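Local coordinates for protein phiAB6 tailspike (Unidentified phage, PDB 5JS4) that fragments the exopolysaccharide of Acinetobacter baumannii as a trimeric, beta-helical phage tailspike, probably giving the phage access to its host, at residues P187-I192 against I199-V204; Q351-E356 against N371-I376; C459-F464 against N489-Y494; Q676-Y681 against G693-W698. All blocks are in the same frame, centred on the assembly; numbering follows the deposited sequence.

Contacts 1 to 4 follow one another along the chain and along a very elongated molecule, with contacts 1 and 4 on opposite sides of its centre, 132 Å apart between contact centres. Contact 1 is a beta hairpin of the N-terminal part, contacts 2 and 3 join successive turns of the central parallel beta-helix, and contact 4 pairs antiparallel strands in the C-terminal part. The two beta-helix contacts have centres 27 Å apart but lie on strands of different faces, 353-358 with 374-379 and 460-469 with 489-491. Contacts 1, 3 and 4 also meet neighbouring subunits, consistent with a trimer held together along its length, whereas contact 2 is touched by no other chain.

Contact 1 (P187-I192 against I199-V204); sequences PKNARI and IVRSTV
A beta hairpin of the N-terminal part joins 187-192 to 199-204: Arg-191 faces Arg-201 as a non-hydrogen-bonded antiparallel pair and Ile-192 faces Val-200 as a hydrogen-bonded one. Strand 218-220 pairs with the other edge of 199-202, giving a three-stranded antiparallel sheet. Ile-192 N reaches Val-200 O at 3.1 Å, and Val-200 N returns the bond to Ile-192 O at 2.8 Å. Their side chains meet through Ile-192 CG1 and Val-200 CG2, 3.9 Å apart, on the face covered by Trp-218. Just before strand 191-193, a type II turn from Pro-187 to Ala-190 lets Asn-189 N bond to Ser-202 O at 2.7 Å. On the opposite face the guanidinium groups of Arg-191 and Arg-201 approach with planes 25° apart; each has its own acceptor on the second subunit, Gly-197 O for Arg-191 and Asp-198, by a salt bridge, for Arg-201. With CG anti to the backbone N (chi1 166°), Arg-201 extends beside Asn-189, whose ND2 bonds to Tyr-179 of the second subunit while OD1 takes a weak bond from Arg-201 NH2 at the guanidinium edge. One water ties this group together, accepting from Arg-201 NE at 2.7 Å and donating to Asn-189 OD1 and Ser-202 O.

Contact 2 (Q351-E356 against N371-I376); sequences QVSFIE and NFYNQI
Segments 351-356 and 371-376 run parallel on successive turns of the right-handed beta-helix, with Tyr-373 N bonded to Val-352 O at 2.7 Å, Phe-354 N to Asn-374 O at 3.1 Å, and a weak bond from Ile-355 N to Gln-375 O. Ser-353 OG stands in for a backbone acceptor and takes the N-H of Asn-374 at 3.1 Å. Phe-354 and Phe-372 make the main buried packing. Phe-354 CB sits over the centre of the Phe-372 ring, 3.5 Å from its centroid, and the two rings meet obliquely with planes at 47°. With CG anti to the backbone N (chi1 177°), the Phe-354 ring leads away from 371-376 to Phe-330, Leu-340 and Ala-342 of the neighbouring strands. Ile-355 CG2 touches Ile-376 CD1 alongside it. Beside the packed rings, Gln-375 NE2 bonds to Asn-371 O; Asn-371 ND2 bonds to Cys-344 O and to a malonic acid, probably from the crystallisation liquor, in a pocket shared with Tyr-310, Arg-343, Ile-370 and Tyr-394. At the start of 351-356 the exposed Gln-351 side chain lies flat along Tyr-373, amide and ring planes 6° apart, and Gln-351 CG rests over the ring face, 3.7 Å from Tyr-373 CE1.

Contact 3 (C459-F464 against N489-Y494); sequences CGFGKF and NSFTGY
Phe-461 and Phe-491 run alongside each other, their ring planes 24° apart and displaced, with little overlap; Phe-461 CD2 touches Phe-491 CE1 at 3.6 Å. Backbone bonds of the parallel strand pairing set this register: Ser-490 N to Cys-459 O, Phe-461 N to Ser-490 O at 2.7 Å, and Thr-492 N to Phe-461 O. Ahead of them, Asn-489 OD1 accepts Cys-459 N at 2.8 Å on a lone pair, in the plane of the amide. The amide thus bridges to the neighbouring strand, while its ND2 bonds to Val-456 O of the preceding turn. After Phe-491 the backbones draw close, with Gly-462 CA and Gly-493 CA 3.9 Å apart, where Gly-493, having no side chain, packs directly against Gly-462. The two segments pair again as Phe-464 N bonds to Tyr-494 O at 3.2 Å. Lys-463, bent at chi3 and chi4, brings NZ over Tyr-494 CB; two waters link NZ to Tyr-494 N and O, and its direct partner is His-458 O of the third subunit; the ring of that His-458 stacks on Tyr-494. In this part of the beta-helix, the Phe-439 ring of strand 438-447 meets that of Phe-461 with nearly parallel planes and Trp-477 meets it edge-to-face, while strand 519-523 follows 489-491 on the next turn.

Contact 4 (Q676-Y681 against G693-W698); sequences QMIETY and GFKVFW
Lys-695 N bonds to Gln-676 O at 2.6 Å and almost straight (172° at the hydrogen), and Gln-676 N returns a bond to Lys-695 O at 3.0 Å. Two residues on, Ile-678 N reaches Gly-693 O at 2.9 Å from well above the carbonyl plane, and the return bond from Gly-693 N to Ile-678 O is weak. The side chains of Gln-676 and Lys-695 run out together, both extended. One water joins their ends, donating to Gln-676 OE1 and accepting from Lys-695 NZ. NZ also forms a salt bridge with Glu-632, and Gln-676 NE2 bonds to Gly-666 O of the second subunit, so Gln-676 reaches across the subunit interface while Lys-695 is held within its own chain. On the same face, Gln-676 CB approaches Phe-697 CE1 at 3.8 Å, and Ile-678 CD1 lies over the backbone at Phe-694, 4.0 Å from Lys-695 CG. On the reverse face Met-677, bent at chi2 and chi3, brings SD within 3.9 Å of Phe-694 CB and CE within 3.6 Å of Gly-693 O. The Phe-694 ring leads away to Phe-715 and Ile-654, and Met-677 also packs on Trp-685 of helix 684-688. The result is an antiparallel pairing of strands 672-678 and 690-699, linked through that short helix, in the mainly antiparallel beta C-terminal part of the tailspike.

Contact 1 (P187-I192 against I199-V204)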
loop_
_atom_site.group_PDB
_atom_site.type_symbol
_atom_site.label_atom_id
_atom_site.label_comp_id
_atom_site.label_asym_id
_atom_site.label_seq_id
_atom_site.Cartn_x
_atom_site.Cartn_y
_atom_site.Cartn_z
ATOM N N PRO A 187 25.894 -26.729 67.934
ATOM C CA PRO A 187 26.268 -27.700 66.913
ATOM C C PRO A 187 25.701 -27.336 65.547
ATOM O O PRO A 187 24.847 -26.448 65.436
ATOM C CB PRO A 187 25.647 -29.003 67.423
ATOM C CG PRO A 187 24.473 -28.564 68.219
ATOM C CD PRO A 187 24.874 -27.263 68.855
ATOM N N LYS A 188 26.180 -28.021 64.515
ATOM C CA LYS A 188 25.659 -27.832 63.172
ATOM C C LYS A 188 24.157 -28.102 63.195
ATOM O O LYS A 188 23.705 -29.036 63.853
ATOM C CB LYS A 188 26.360 -28.765 62.182
ATOM C CG LYS A 188 26.018 -28.501 60.724
ATOM C CD LYS A 188 26.907 -29.314 59.798
ATOM C CE LYS A 188 26.580 -29.048 58.338
ATOM N NZ LYS A 188 27.563 -29.701 57.429
ATOM N N ASN A 189 23.403 -27.246 62.508
ATOM C CA ASN A 189 21.935 -27.338 62.409
ATOM C C ASN A 189 21.154 -26.858 63.637
ATOM O O ASN A 189 19.924 -26.885 63.624
ATOM C CB ASN A 189 21.479 -28.753 62.031
ATOM C CG ASN A 189 22.114 -29.244 60.747
ATOM O OD1 ASN A 189 22.219 -28.494 59.774
ATOM N ND2 ASN A 189 22.524 -30.509 60.726
ATOM N N ALA A 190 21.844 -26.408 64.683
ATOM C CA ALA A 190 21.160 -25.844 65.845
ATOM C C ALA A 190 20.423 -24.571 65.445
ATOM O O ALA A 190 20.922 -23.784 64.636
ATOM C CB ALA A 190 22.151 -25.554 66.959
ATOM N N ARG A 191 19.232 -24.376 66.008
ATOM C CA ARG A 191 18.452 -23.170 65.751
ATOM C C ARG A 191 18.255 -22.355 67.020
ATOM O O ARG A 191 17.954 -22.898 68.088
ATOM C CB ARG A 191 17.105 -23.523 65.122
ATOM C CG ARG A 191 17.276 -24.292 63.828
ATOM C CD ARG A 191 16.041 -24.308 62.957
ATOM N NE ARG A 191 16.296 -25.130 61.778
ATOM C CZ ARG A 191 15.586 -25.111 60.652
ATOM N NH1 ARG A 191 14.544 -24.293 60.506
ATOM N NH2 ARG A 191 15.936 -25.919 59.657
ATOM N N ILE A 192 18.472 -21.049 66.888
ATOM C CA ILE A 192 18.172 -20.076 67.935
ATOM C C ILE A 192 17.565 -18.842 67.280
ATOM O O ILE A 192 17.477 -18.765 66.052
ATOM C CB ILE A 192 19.422 -19.672 68.751
ATOM C CG1 ILE A 192 20.529 -19.126 67.842
ATOM C CG2 ILE A 192 19.929 -20.854 69.560
ATOM C CD1 ILE A 192 21.641 -18.419 68.592
ATOM N N ILE A 199 14.644 -16.590 63.349
ATOM C CA ILE A 199 15.415 -17.800 63.623
ATOM C C ILE A 199 16.618 -17.925 62.689
ATOM O O ILE A 199 16.520 -17.683 61.485
ATOM C CB ILE A 199 14.541 -19.072 63.537
ATOM C CG1 ILE A 199 13.562 -19.098 64.714
ATOM C CG2 ILE A 199 15.404 -20.328 63.550
ATOM C CD1 ILE A 199 12.588 -20.260 64.694
ATOM N N VAL A 200 17.753 -18.305 63.267
ATOM C CA VAL A 200 18.946 -18.629 62.494
ATOM C C VAL A 200 19.356 -20.069 62.772
ATOM O O VAL A 200 19.106 -20.605 63.853
ATOM C CB VAL A 200 20.124 -17.667 62.775
ATOM C CG1 VAL A 200 19.834 -16.292 62.187
ATOM C CG2 VAL A 200 20.434 -17.564 64.264
ATOM N N ARG A 201 19.983 -20.676 61.772
ATOM C CA ARG A 201 20.404 -22.065 61.801
ATOM C C ARG A 201 21.915 -22.099 61.622
ATOM O O ARG A 201 22.440 -21.459 60.715
ATOM C CB ARG A 201 19.712 -22.800 60.655
ATOM C CG ARG A 201 20.253 -24.170 60.296
ATOM C CD ARG A 201 19.491 -24.682 59.088
ATOM N NE ARG A 201 20.001 -25.946 58.580
ATOM C CZ ARG A 201 19.394 -26.685 57.651
ATOM N NH1 ARG A 201 18.243 -26.289 57.114
ATOM N NH2 ARG A 201 19.943 -27.826 57.252
ATOM N N SER A 202 22.610 -22.837 62.481
ATOM C CA SER A 202 24.057 -22.975 62.350
ATOM C C SER A 202 24.402 -23.889 61.181
ATOM O O SER A 202 23.841 -24.977 61.049
ATOM C CB SER A 202 24.677 -23.533 63.624
ATOM O OG SER A 202 26.082 -23.655 63.465
ATOM N N THR A 203 25.332 -23.439 60.344
ATOM C CA THR A 203 25.786 -24.215 59.193
ATOM C C THR A 203 27.156 -24.848 59.440
ATOM O O THR A 203 27.705 -25.507 58.552
ATOM C CB THR A 203 25.848 -23.338 57.928
ATOM O OG1 THR A 203 26.766 -22.255 58.127
ATOM C CG2 THR A 203 24.470 -22.777 57.596
ATOM N N VAL A 204 27.697 -24.656 60.645
ATOM C CA VAL A 204 29.012 -25.190 61.005
ATOM C C VAL A 204 28.994 -25.856 62.379
ATOM O O VAL A 204 28.162 -25.535 63.230
ATOM C CB VAL A 204 30.099 -24.092 60.986
ATOM C CG1 VAL A 204 30.253 -23.521 59.584
ATOM C CG2 VAL A 204 29.788 -22.983 61.982
HETATM O O HOH W 1 29.735 -27.545 57.776
HETATM O O HOH W 2 22.683 -25.961 58.598
#

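Contact 2 (Q351-E356 against N371-I376)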
loop_
_atom_site.group_PDB
_atom_site.type_symbol
_atom_site.label_atom_id
_atom_site.label_comp_id
_atom_site.label_asym_id
_atom_site.label_seq_id
_atom_site.Cartn_x
_atom_site.Cartn_y
_atom_site.Cartn_z
ATOM N N GLN A 351 5.696 22.249 30.789
ATOM C CA GLN A 351 6.563 21.681 29.757
ATOM C C GLN A 351 7.288 20.419 30.232
ATOM O O GLN A 351 8.515 20.319 30.153
ATOM C CB GLN A 351 7.564 22.728 29.257
ATOM C CG GLN A 351 6.899 23.927 28.598
ATOM C CD GLN A 351 7.856 24.768 27.767
ATOM O OE1 GLN A 351 8.945 24.323 27.402
ATOM N NE2 GLN A 351 7.441 25.990 27.452
ATOM N N VAL A 352 6.514 19.466 30.738
ATOM C CA VAL A 352 7.049 18.177 31.150
ATOM C C VAL A 352 6.825 17.195 30.007
ATOM O O VAL A 352 5.690 16.965 29.601
ATOM C CB VAL A 352 6.369 17.660 32.434
ATOM C CG1 VAL A 352 6.977 16.333 32.865
ATOM C CG2 VAL A 352 6.500 18.683 33.556
ATOM N N SER A 353 7.910 16.640 29.477
ATOM C CA SER A 353 7.832 15.646 28.403
ATOM C C SER A 353 7.995 14.252 29.003
ATOM O O SER A 353 8.474 14.119 30.128
ATOM C CB SER A 353 8.896 15.931 27.344
ATOM O OG SER A 353 8.599 17.139 26.659
ATOM N N PHE A 354 7.586 13.210 28.275
ATOM C CA PHE A 354 7.554 11.870 28.876
ATOM C C PHE A 354 8.870 11.101 28.787
ATOM O O PHE A 354 9.448 10.764 29.818
ATOM C CB PHE A 354 6.408 11.003 28.333
ATOM C CG PHE A 354 6.403 9.605 28.893
ATOM C CD1 PHE A 354 6.445 9.396 30.269
ATOM C CD2 PHE A 354 6.372 8.496 28.056
ATOM C CE1 PHE A 354 6.457 8.119 30.798
ATOM C CE2 PHE A 354 6.380 7.213 28.582
ATOM C CZ PHE A 354 6.425 7.026 29.955
ATOM N N ILE A 355 9.338 10.809 27.577
ATOM C CA ILE A 355 10.466 9.891 27.423
ATOM C C ILE A 355 11.390 10.238 26.252
ATOM O O ILE A 355 10.933 10.638 25.179
ATOM C CB ILE A 355 9.945 8.436 27.313
ATOM C CG1 ILE A 355 11.080 7.424 27.493
ATOM C CG2 ILE A 355 9.187 8.227 26.006
ATOM C CD1 ILE A 355 10.604 6.083 28.006
ATOM N N GLU A 356 12.693 10.094 26.489
ATOM C CA GLU A 356 13.711 10.278 25.463
ATOM C C GLU A 356 14.251 8.922 25.042
ATOM O O GLU A 356 14.676 8.127 25.883
ATOM C CB GLU A 356 14.848 11.166 25.969
ATOM C CG GLU A 356 14.410 12.602 26.190
ATOM C CD GLU A 356 15.510 13.511 26.689
ATOM O OE1 GLU A 356 16.697 13.130 26.619
ATOM O OE2 GLU A 356 15.174 14.623 27.145
ATOM N N ASN A 371 -1.462 13.591 28.154
ATOM C CA ASN A 371 -0.846 14.884 28.482
ATOM C C ASN A 371 0.642 14.884 28.108
ATOM O O ASN A 371 1.018 14.249 27.124
ATOM C CB ASN A 371 -1.105 15.286 29.948
ATOM C CG ASN A 371 -2.584 15.336 30.284
ATOM O OD1 ASN A 371 -3.396 15.818 29.492
ATOM N ND2 ASN A 371 -2.943 14.840 31.461
ATOM N N PHE A 372 1.472 15.585 28.883
ATOM C CA PHE A 372 2.878 15.863 28.549
ATOM C C PHE A 372 3.003 16.936 27.466
ATOM O O PHE A 372 2.051 17.233 26.742
ATOM C CB PHE A 372 3.660 14.611 28.118
ATOM C CG PHE A 372 3.782 13.563 29.186
ATOM C CD1 PHE A 372 4.743 13.673 30.184
ATOM C CD2 PHE A 372 2.958 12.445 29.176
ATOM C CE1 PHE A 372 4.866 12.698 31.160
ATOM C CE2 PHE A 372 3.076 11.470 30.149
ATOM C CZ PHE A 372 4.029 11.595 31.143
ATOM N N TYR A 373 4.198 17.510 27.374
ATOM C CA TYR A 373 4.509 18.542 26.393
ATOM C C TYR A 373 4.848 17.859 25.068
ATOM O O TYR A 373 4.071 17.925 24.114
ATOM C CB TYR A 373 5.661 19.408 26.915
ATOM C CG TYR A 373 6.000 20.611 26.073
ATOM C CD1 TYR A 373 5.172 21.729 26.064
ATOM C CD2 TYR A 373 7.167 20.650 25.315
ATOM C CE1 TYR A 373 5.485 22.844 25.305
ATOM C CE2 TYR A 373 7.488 21.761 24.550
ATOM C CZ TYR A 373 6.645 22.856 24.553
ATOM O OH TYR A 373 6.958 23.964 23.797
ATOM N N ASN A 374 6.004 17.199 25.027
ATOM C CA ASN A 374 6.313 16.221 23.998
ATOM C C ASN A 374 6.147 14.851 24.625
ATOM O O ASN A 374 6.680 14.591 25.701
ATOM C CB ASN A 374 7.746 16.388 23.479
ATOM C CG ASN A 374 7.983 17.736 22.822
ATOM O OD1 ASN A 374 8.997 18.393 23.077
ATOM N ND2 ASN A 374 7.061 18.153 21.968
ATOM N N GLN A 375 5.396 13.970 23.976
ATOM C CA GLN A 375 5.163 12.651 24.550
ATOM C C GLN A 375 6.350 11.735 24.263
ATOM O O GLN A 375 6.970 11.216 25.191
ATOM C CB GLN A 375 3.823 12.084 24.082
ATOM C CG GLN A 375 2.660 12.812 24.743
ATOM C CD GLN A 375 1.301 12.450 24.187
ATOM O OE1 GLN A 375 1.159 12.141 23.003
ATOM N NE2 GLN A 375 0.282 12.509 25.036
ATOM N N ILE A 376 6.696 11.582 22.992
ATOM C CA ILE A 376 7.885 10.837 22.597
ATOM C C ILE A 376 8.930 11.821 22.087
ATOM O O ILE A 376 8.694 12.530 21.114
ATOM C CB ILE A 376 7.566 9.810 21.492
ATOM C CG1 ILE A 376 6.501 8.810 21.969
ATOM C CG2 ILE A 376 8.835 9.095 21.037
ATOM C CD1 ILE A 376 6.962 7.827 23.025
#

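Contact 3 (C459-F464 against N489-Y494)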
loop_
_atom_site.group_PDB
_atom_site.type_symbol
_atom_site.label_atom_id
_atom_site.label_comp_id
_atom_site.label_asym_id
_atom_site.label_seq_id
_atom_site.Cartn_x
_atom_site.Cartn_y
_atom_site.Cartn_z
ATOM N N CYS A 459 9.029 9.192 1.157
ATOM C CA CYS A 459 8.265 8.605 2.245
ATOM C C CYS A 459 6.971 8.019 1.705
ATOM O O CYS A 459 6.494 8.418 0.643
ATOM C CB CYS A 459 7.953 9.654 3.311
ATOM S SG CYS A 459 9.396 10.176 4.264
ATOM N N GLY A 460 6.423 7.067 2.451
ATOM C CA GLY A 460 5.131 6.478 2.149
ATOM C C GLY A 460 4.085 6.979 3.123
ATOM O O GLY A 460 4.323 7.030 4.333
ATOM N N PHE A 461 2.933 7.358 2.581
ATOM C CA PHE A 461 1.790 7.782 3.371
ATOM C C PHE A 461 0.580 6.968 2.949
ATOM O O PHE A 461 0.201 6.963 1.778
ATOM C CB PHE A 461 1.533 9.272 3.185
ATOM C CG PHE A 461 2.648 10.132 3.684
ATOM C CD1 PHE A 461 2.689 10.532 5.012
ATOM C CD2 PHE A 461 3.668 10.529 2.833
ATOM C CE1 PHE A 461 3.725 11.318 5.480
ATOM C CE2 PHE A 461 4.707 11.316 3.296
ATOM C CZ PHE A 461 4.735 11.709 4.622
ATOM N N GLY A 462 -0.005 6.269 3.915
ATOM C CA GLY A 462 -1.178 5.449 3.687
ATOM C C GLY A 462 -2.427 6.177 4.128
ATOM O O GLY A 462 -2.615 7.356 3.815
ATOM N N LYS A 463 -3.282 5.476 4.863
ATOM C CA LYS A 463 -4.568 6.024 5.272
ATOM C C LYS A 463 -4.427 6.974 6.449
ATOM O O LYS A 463 -3.765 6.654 7.441
ATOM C CB LYS A 463 -5.534 4.897 5.618
ATOM C CG LYS A 463 -5.851 4.014 4.425
ATOM C CD LYS A 463 -6.941 2.996 4.719
ATOM C CE LYS A 463 -8.303 3.632 4.954
ATOM N NZ LYS A 463 -8.764 4.482 3.824
ATOM N N PHE A 464 -5.042 8.148 6.311
ATOM C CA PHE A 464 -5.140 9.136 7.378
ATOM C C PHE A 464 -6.604 9.516 7.550
ATOM O O PHE A 464 -7.323 9.698 6.562
ATOM C CB PHE A 464 -4.335 10.396 7.045
ATOM C CG PHE A 464 -2.863 10.273 7.319
ATOM C CD1 PHE A 464 -2.066 9.463 6.530
ATOM C CD2 PHE A 464 -2.271 10.974 8.364
ATOM C CE1 PHE A 464 -0.709 9.343 6.776
ATOM C CE2 PHE A 464 -0.911 10.862 8.613
ATOM C CZ PHE A 464 -0.131 10.043 7.820
ATOM N N ASN A 489 7.603 11.149 -2.931
ATOM C CA ASN A 489 6.726 10.479 -1.977
ATOM C C ASN A 489 5.640 9.630 -2.618
ATOM O O ASN A 489 5.339 9.762 -3.806
ATOM C CB ASN A 489 6.092 11.517 -1.057
ATOM C CG ASN A 489 7.129 12.274 -0.254
ATOM O OD1 ASN A 489 7.864 11.679 0.535
ATOM N ND2 ASN A 489 7.212 13.583 -0.464
ATOM N N SER A 490 5.071 8.749 -1.803
ATOM C CA SER A 490 3.934 7.929 -2.183
ATOM C C SER A 490 2.769 8.297 -1.276
ATOM O O SER A 490 2.787 7.983 -0.087
ATOM C CB SER A 490 4.268 6.448 -2.013
ATOM O OG SER A 490 5.384 6.071 -2.797
ATOM N N PHE A 491 1.777 8.982 -1.838
ATOM C CA PHE A 491 0.556 9.330 -1.122
ATOM C C PHE A 491 -0.520 8.353 -1.579
ATOM O O PHE A 491 -1.382 8.680 -2.397
ATOM C CB PHE A 491 0.154 10.776 -1.419
ATOM C CG PHE A 491 1.256 11.773 -1.191
ATOM C CD1 PHE A 491 1.747 12.007 0.090
ATOM C CD2 PHE A 491 1.798 12.487 -2.253
ATOM C CE1 PHE A 491 2.762 12.930 0.302
ATOM C CE2 PHE A 491 2.803 13.415 -2.042
ATOM C CZ PHE A 491 3.288 13.634 -0.764
ATOM N N THR A 492 -0.453 7.134 -1.052
ATOM C CA THR A 492 -1.186 6.016 -1.641
ATOM C C THR A 492 -2.274 5.422 -0.747
ATOM O O THR A 492 -2.689 4.284 -0.943
ATOM C CB THR A 492 -0.204 4.926 -2.106
ATOM O OG1 THR A 492 0.647 4.549 -1.018
ATOM C CG2 THR A 492 0.647 5.449 -3.248
ATOM N N GLY A 493 -2.754 6.208 0.209
ATOM C CA GLY A 493 -3.977 5.882 0.936
ATOM C C GLY A 493 -4.921 7.064 0.883
ATOM O O GLY A 493 -4.505 8.193 0.612
ATOM N N TYR A 494 -6.203 6.812 1.122
ATOM C CA TYR A 494 -7.163 7.900 1.195
ATOM C C TYR A 494 -6.898 8.744 2.444
ATOM O O TYR A 494 -6.637 8.206 3.523
ATOM C CB TYR A 494 -8.600 7.374 1.206
ATOM C CG TYR A 494 -9.621 8.487 1.134
ATOM C CD1 TYR A 494 -9.857 9.164 -0.058
ATOM C CD2 TYR A 494 -10.331 8.881 2.264
ATOM C CE1 TYR A 494 -10.777 10.198 -0.124
ATOM C CE2 TYR A 494 -11.254 9.912 2.206
ATOM C CZ TYR A 494 -11.473 10.568 1.010
ATOM O OH TYR A 494 -12.386 11.595 0.947
HETATM O O HOH W 3 -1.907 8.921 1.378
HETATM O O HOH W 4 2.546 4.652 0.953
HETATM O O HOH W 5 -7.345 4.060 1.352
HETATM O O HOH W 6 -8.702 6.933 5.129
#

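Contact 4 (Q676-Y681 against G693-W698)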
loop_
_atom_site.group_PDB
_atom_site.type_symbol
_atom_site.label_atom_id
_atom_site.label_comp_id
_atom_site.label_asym_id
_atom_site.label_seq_id
_atom_site.Cartn_x
_atom_site.Cartn_y
_atom_site.Cartn_z
ATOM N N GLN A 676 2.659 18.060 -63.182
ATOM C CA GLN A 676 3.732 17.224 -63.715
ATOM C C GLN A 676 4.671 16.913 -62.566
ATOM O O GLN A 676 5.029 17.805 -61.801
ATOM C CB GLN A 676 4.487 17.965 -64.808
ATOM C CG GLN A 676 5.605 17.165 -65.457
ATOM C CD GLN A 676 6.324 17.982 -66.499
ATOM O OE1 GLN A 676 7.091 18.883 -66.160
ATOM N NE2 GLN A 676 6.065 17.699 -67.769
ATOM N N MET A 677 5.081 15.658 -62.437
ATOM C CA MET A 677 5.942 15.283 -61.322
ATOM C C MET A 677 7.379 15.722 -61.579
ATOM O O MET A 677 7.807 15.853 -62.729
ATOM C CB MET A 677 5.877 13.780 -61.070
ATOM C CG MET A 677 4.473 13.246 -60.844
ATOM S SD MET A 677 3.528 14.114 -59.574
ATOM C CE MET A 677 4.476 13.688 -58.115
ATOM N N ILE A 678 8.092 15.982 -60.487
ATOM C CA ILE A 678 9.534 16.223 -60.509
ATOM C C ILE A 678 10.195 14.972 -59.936
ATOM O O ILE A 678 9.922 14.574 -58.805
ATOM C CB ILE A 678 9.917 17.466 -59.677
ATOM C CG1 ILE A 678 9.214 18.712 -60.223
ATOM C CG2 ILE A 678 11.429 17.669 -59.692
ATOM C CD1 ILE A 678 9.315 19.926 -59.329
ATOM N N GLU A 679 11.061 14.346 -60.727
ATOM C CA GLU A 679 11.699 13.100 -60.320
ATOM C C GLU A 679 12.927 13.342 -59.445
ATOM O O GLU A 679 13.526 14.413 -59.486
ATOM C CB GLU A 679 12.065 12.280 -61.560
ATOM C CG GLU A 679 10.836 11.887 -62.370
ATOM C CD GLU A 679 11.097 10.777 -63.367
ATOM O OE1 GLU A 679 11.983 10.949 -64.237
ATOM O OE2 GLU A 679 10.401 9.737 -63.290
ATOM N N THR A 680 13.274 12.344 -58.638
ATOM C CA THR A 680 14.499 12.375 -57.829
ATOM C C THR A 680 15.706 11.898 -58.634
ATOM O O THR A 680 16.826 12.359 -58.420
ATOM C CB THR A 680 14.370 11.475 -56.591
ATOM O OG1 THR A 680 13.843 10.201 -56.982
ATOM C CG2 THR A 680 13.451 12.115 -55.553
ATOM N N TYR A 681 15.459 10.932 -59.510
ATOM C CA TYR A 681 16.426 10.436 -60.493
ATOM C C TYR A 681 15.627 10.024 -61.727
ATOM O O TYR A 681 14.414 9.825 -61.645
ATOM C CB TYR A 681 17.229 9.250 -59.941
ATOM C CG TYR A 681 16.383 8.111 -59.409
ATOM C CD1 TYR A 681 15.894 7.120 -60.256
ATOM C CD2 TYR A 681 16.073 8.023 -58.056
ATOM C CE1 TYR A 681 15.115 6.083 -59.773
ATOM C CE2 TYR A 681 15.290 6.992 -57.563
ATOM C CZ TYR A 681 14.815 6.025 -58.422
ATOM O OH TYR A 681 14.038 4.998 -57.940
ATOM N N GLY A 693 8.983 16.234 -55.955
ATOM C CA GLY A 693 7.933 17.239 -55.862
ATOM C C GLY A 693 7.096 17.211 -57.123
ATOM O O GLY A 693 7.020 16.185 -57.804
ATOM N N PHE A 694 6.460 18.331 -57.440
ATOM C CA PHE A 694 5.641 18.421 -58.637
ATOM C C PHE A 694 5.482 19.865 -59.088
ATOM O O PHE A 694 5.640 20.799 -58.290
ATOM C CB PHE A 694 4.270 17.742 -58.435
ATOM C CG PHE A 694 3.455 18.300 -57.292
ATOM C CD1 PHE A 694 3.642 17.840 -55.995
ATOM C CD2 PHE A 694 2.464 19.248 -57.520
ATOM C CE1 PHE A 694 2.880 18.333 -54.947
ATOM C CE2 PHE A 694 1.698 19.744 -56.471
ATOM C CZ PHE A 694 1.910 19.288 -55.186
ATOM N N LYS A 695 5.208 20.024 -60.380
ATOM C CA LYS A 695 4.908 21.315 -60.974
ATOM C C LYS A 695 3.407 21.476 -61.113
ATOM O O LYS A 695 2.696 20.505 -61.369
ATOM C CB LYS A 695 5.550 21.450 -62.353
ATOM C CG LYS A 695 7.071 21.416 -62.341
ATOM C CD LYS A 695 7.633 21.789 -63.704
ATOM C CE LYS A 695 9.152 21.707 -63.737
ATOM N NZ LYS A 695 9.692 22.083 -65.074
ATOM N N VAL A 696 2.945 22.714 -60.941
ATOM C CA VAL A 696 1.564 23.095 -61.197
ATOM C C VAL A 696 1.566 24.082 -62.354
ATOM O O VAL A 696 2.313 25.064 -62.331
ATOM C CB VAL A 696 0.922 23.758 -59.966
ATOM C CG1 VAL A 696 -0.538 24.101 -60.241
ATOM C CG2 VAL A 696 1.041 22.854 -58.751
ATOM N N PHE A 697 0.741 23.804 -63.359
ATOM C CA PHE A 697 0.581 24.646 -64.541
ATOM C C PHE A 697 -0.808 25.259 -64.481
ATOM O O PHE A 697 -1.785 24.538 -64.298
ATOM C CB PHE A 697 0.680 23.814 -65.825
ATOM C CG PHE A 697 2.036 23.201 -66.071
ATOM C CD1 PHE A 697 2.490 22.140 -65.295
ATOM C CD2 PHE A 697 2.842 23.663 -67.103
ATOM C CE1 PHE A 697 3.733 21.569 -65.532
ATOM C CE2 PHE A 697 4.080 23.091 -67.348
ATOM C CZ PHE A 697 4.524 22.049 -66.557
ATOM N N TRP A 698 -0.892 26.578 -64.638
ATOM C CA TRP A 698 -2.163 27.298 -64.607
ATOM C C TRP A 698 -2.461 27.949 -65.948
ATOM O O TRP A 698 -1.601 28.622 -66.516
ATOM C CB TRP A 698 -2.120 28.402 -63.558
ATOM C CG TRP A 698 -2.152 27.949 -62.138
ATOM C CD1 TRP A 698 -1.107 27.912 -61.261
ATOM C CD2 TRP A 698 -3.298 27.498 -61.413
ATOM N NE1 TRP A 698 -1.531 27.466 -60.035
ATOM C CE2 TRP A 698 -2.874 27.197 -60.103
ATOM C CE3 TRP A 698 -4.648 27.319 -61.743
ATOM C CZ2 TRP A 698 -3.748 26.732 -59.121
ATOM C CZ3 TRP A 698 -5.515 26.853 -60.768
ATOM C CH2 TRP A 698 -5.066 26.564 -59.476
HETATM O O HOH W 7 8.379 21.025 -67.323
#